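Local coordinates for alpha-L-rhamnosidase (Aspergillus terreus, PDB 6GSZ), which probably hydrolyses terminal non-reducing alpha-L-rhamnose residues from alpha-L-rhamnosides, as a calcium-binding glycoside hydrolase, at residues Glu358-Gly363 against Phe398-Val403. Numbering follows the deposited sequence.
Sequences EVMENG and FRYVQV
Met360 lies across the ring of Tyr400, and this Met-aromatic contact is the main apolar element joining the two segments. CG of Met360 sits 3.8 Å from the centroid of the Tyr400 ring and only 5° off its normal, a CH-pi contact over the middle of the face. The thioether follows it on the same face, with SD of Met360 4.2 Å from that centroid. With CG of Met360 anti to the carbonyl carbon (chi1 -55°), the bend at chi2 (-71°) brings SD over the ring as well. The opposite face of Tyr400 carries CG of its neighbour Arg399, nearer the rim, and the ring is thus sandwiched between two aliphatic groups; Phe321 of strand 319-322 also touches both Met360 and Tyr400.

Backbone packing completes the contact. Glu358 O approaches the ring edge, 3.6 Å from Tyr400 CD2, and is equally close to Arg399 CB, while CA of Glu358 and CA of Phe398 come within 4.2 Å.

The charged ends turn elsewhere: Glu358 is hydrogen-bonded to Asn335, Gln463 and the backbone of Phe759, and Arg399 forms a salt bridge with Asp331. A classic beta bulge, with Arg399 and Tyr400 set opposite the single residue Thr357, interrupts the antiparallel pairing of strands 351-361 and 400-404 in the concanavalin-like domain. With these charged ends bonded elsewhere, the contact probably rests on dispersion and sulfur-aromatic attraction over one face of Tyr400, with a carbonyl oxygen set against the electropositive edge of the ring.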
loop_
_atom_site.group_PDB
_atom_site.type_symbol
_atom_site.label_atom_id
_atom_site.label_comp_id
_atom_site.label_asym_id
_atom_site.label_seq_id
_atom_site.Cartn_x
_atom_site.Cartn_y
_atom_site.Cartn_z
ATOM N N GLU A 358 -9.239 -17.612 -6.885
ATOM C CA GLU A 358 -9.435 -16.393 -7.700
ATOM C C GLU A 358 -10.374 -16.647 -8.876
ATOM O O GLU A 358 -11.132 -15.755 -9.294
ATOM C CB GLU A 358 -8.087 -15.909 -8.219
ATOM C CG GLU A 358 -7.225 -15.370 -7.127
ATOM C CD GLU A 358 -6.015 -14.653 -7.706
ATOM O OE1 GLU A 358 -5.210 -15.306 -8.429
ATOM O OE2 GLU A 358 -5.909 -13.441 -7.470
ATOM N N VAL A 359 -10.279 -17.853 -9.434
ATOM C CA VAL A 359 -10.933 -18.199 -10.697
ATOM C C VAL A 359 -11.436 -19.635 -10.619
ATOM O O VAL A 359 -11.064 -20.417 -9.728
ATOM C CB VAL A 359 -9.987 -18.051 -11.900
ATOM C CG1 VAL A 359 -9.531 -16.608 -12.067
ATOM C CG2 VAL A 359 -8.813 -19.007 -11.822
ATOM N N MET A 360 -12.283 -19.950 -11.597
ATOM C CA MET A 360 -12.700 -21.280 -11.895
ATOM C C MET A 360 -11.883 -21.777 -13.097
ATOM O O MET A 360 -11.445 -20.984 -13.955
ATOM C CB MET A 360 -14.183 -21.308 -12.280
ATOM C CG MET A 360 -15.129 -20.709 -11.289
ATOM S SD MET A 360 -15.258 -21.745 -9.821
ATOM C CE MET A 360 -16.219 -23.141 -10.427
ATOM N N GLU A 361 -11.714 -23.086 -13.183
ATOM C CA GLU A 361 -11.115 -23.702 -14.348
ATOM C C GLU A 361 -11.681 -25.115 -14.504
ATOM O O GLU A 361 -11.736 -25.875 -13.547
ATOM C CB GLU A 361 -9.592 -23.761 -14.191
ATOM C CG GLU A 361 -8.884 -24.141 -15.475
ATOM C CD GLU A 361 -7.390 -24.424 -15.434
ATOM O OE1 GLU A 361 -6.837 -24.776 -14.331
ATOM O OE2 GLU A 361 -6.754 -24.268 -16.543
ATOM N N ASN A 362 -12.087 -25.470 -15.725
ATOM C CA ASN A 362 -12.571 -26.830 -15.957
ATOM C C ASN A 362 -13.776 -27.122 -15.050
ATOM O O ASN A 362 -13.998 -28.279 -14.653
ATOM C CB ASN A 362 -11.441 -27.857 -15.755
ATOM C CG ASN A 362 -10.347 -27.703 -16.787
ATOM O OD1 ASN A 362 -10.577 -27.116 -17.844
ATOM N ND2 ASN A 362 -9.156 -28.197 -16.496
ATOM N N GLY A 363 -14.580 -26.084 -14.766
ATOM C CA GLY A 363 -15.854 -26.239 -14.053
ATOM C C GLY A 363 -15.706 -26.397 -12.541
ATOM O O GLY A 363 -16.693 -26.673 -11.878
ATOM N N PHE A 398 -9.416 -14.011 -3.328
ATOM C CA PHE A 398 -10.413 -14.892 -3.918
ATOM C C PHE A 398 -11.629 -14.143 -4.457
ATOM O O PHE A 398 -11.983 -13.078 -3.959
ATOM C CB PHE A 398 -10.883 -15.891 -2.854
ATOM C CG PHE A 398 -11.671 -15.305 -1.705
ATOM C CD1 PHE A 398 -11.025 -14.671 -0.662
ATOM C CD2 PHE A 398 -13.053 -15.374 -1.637
ATOM C CE1 PHE A 398 -11.720 -14.098 0.384
ATOM C CE2 PHE A 398 -13.757 -14.830 -0.567
ATOM C CZ PHE A 398 -13.087 -14.197 0.457
ATOM N N ARG A 399 -12.304 -14.792 -5.428
ATOM C CA ARG A 399 -13.658 -14.443 -5.841
ATOM C C ARG A 399 -14.651 -15.591 -5.527
ATOM O O ARG A 399 -15.822 -15.339 -5.270
ATOM C CB ARG A 399 -13.668 -14.127 -7.345
ATOM C CG ARG A 399 -15.065 -13.949 -7.923
ATOM C CD ARG A 399 -15.079 -13.377 -9.321
ATOM N NE ARG A 399 -16.444 -13.439 -9.817
ATOM C CZ ARG A 399 -16.874 -12.846 -10.932
ATOM N NH1 ARG A 399 -16.010 -12.147 -11.662
ATOM N NH2 ARG A 399 -18.155 -12.949 -11.277
ATOM N N TYR A 400 -14.140 -16.832 -5.575
ATOM C CA TYR A 400 -14.943 -18.040 -5.416
ATOM C C TYR A 400 -14.549 -18.792 -4.145
ATOM O O TYR A 400 -13.396 -18.821 -3.759
ATOM C CB TYR A 400 -14.759 -18.934 -6.644
ATOM C CG TYR A 400 -15.109 -18.258 -7.952
ATOM C CD1 TYR A 400 -16.426 -18.194 -8.375
ATOM C CD2 TYR A 400 -14.129 -17.671 -8.749
ATOM C CE1 TYR A 400 -16.757 -17.559 -9.559
ATOM C CE2 TYR A 400 -14.458 -17.020 -9.928
ATOM C CZ TYR A 400 -15.777 -16.959 -10.326
ATOM O OH TYR A 400 -16.150 -16.380 -11.511
ATOM N N VAL A 401 -15.535 -19.484 -3.581
ATOM C CA VAL A 401 -15.294 -20.346 -2.427
ATOM C C VAL A 401 -16.085 -21.637 -2.623
ATOM O O VAL A 401 -17.306 -21.597 -2.714
ATOM C CB VAL A 401 -15.694 -19.673 -1.110
ATOM C CG1 VAL A 401 -15.235 -20.552 0.045
ATOM C CG2 VAL A 401 -15.119 -18.283 -1.014
ATOM N N GLN A 402 -15.378 -22.767 -2.634
ATOM C CA GLN A 402 -16.049 -24.070 -2.555
ATOM C C GLN A 402 -16.335 -24.359 -1.082
ATOM O O GLN A 402 -15.423 -24.265 -0.247
ATOM C CB GLN A 402 -15.210 -25.190 -3.147
ATOM C CG GLN A 402 -15.965 -26.518 -3.135
ATOM C CD GLN A 402 -15.185 -27.659 -3.738
ATOM O OE1 GLN A 402 -14.616 -27.550 -4.835
ATOM N NE2 GLN A 402 -15.166 -28.774 -3.016
ATOM N N VAL A 403 -17.589 -24.723 -0.795
ATOM C CA VAL A 403 -18.032 -24.925 0.578
ATOM C C VAL A 403 -18.488 -26.366 0.734
ATOM O O VAL A 403 -19.378 -26.781 -0.026
ATOM C CB VAL A 403 -19.182 -23.974 0.940
ATOM C CG1 VAL A 403 -19.612 -24.188 2.370
ATOM C CG2 VAL A 403 -18.810 -22.517 0.701
#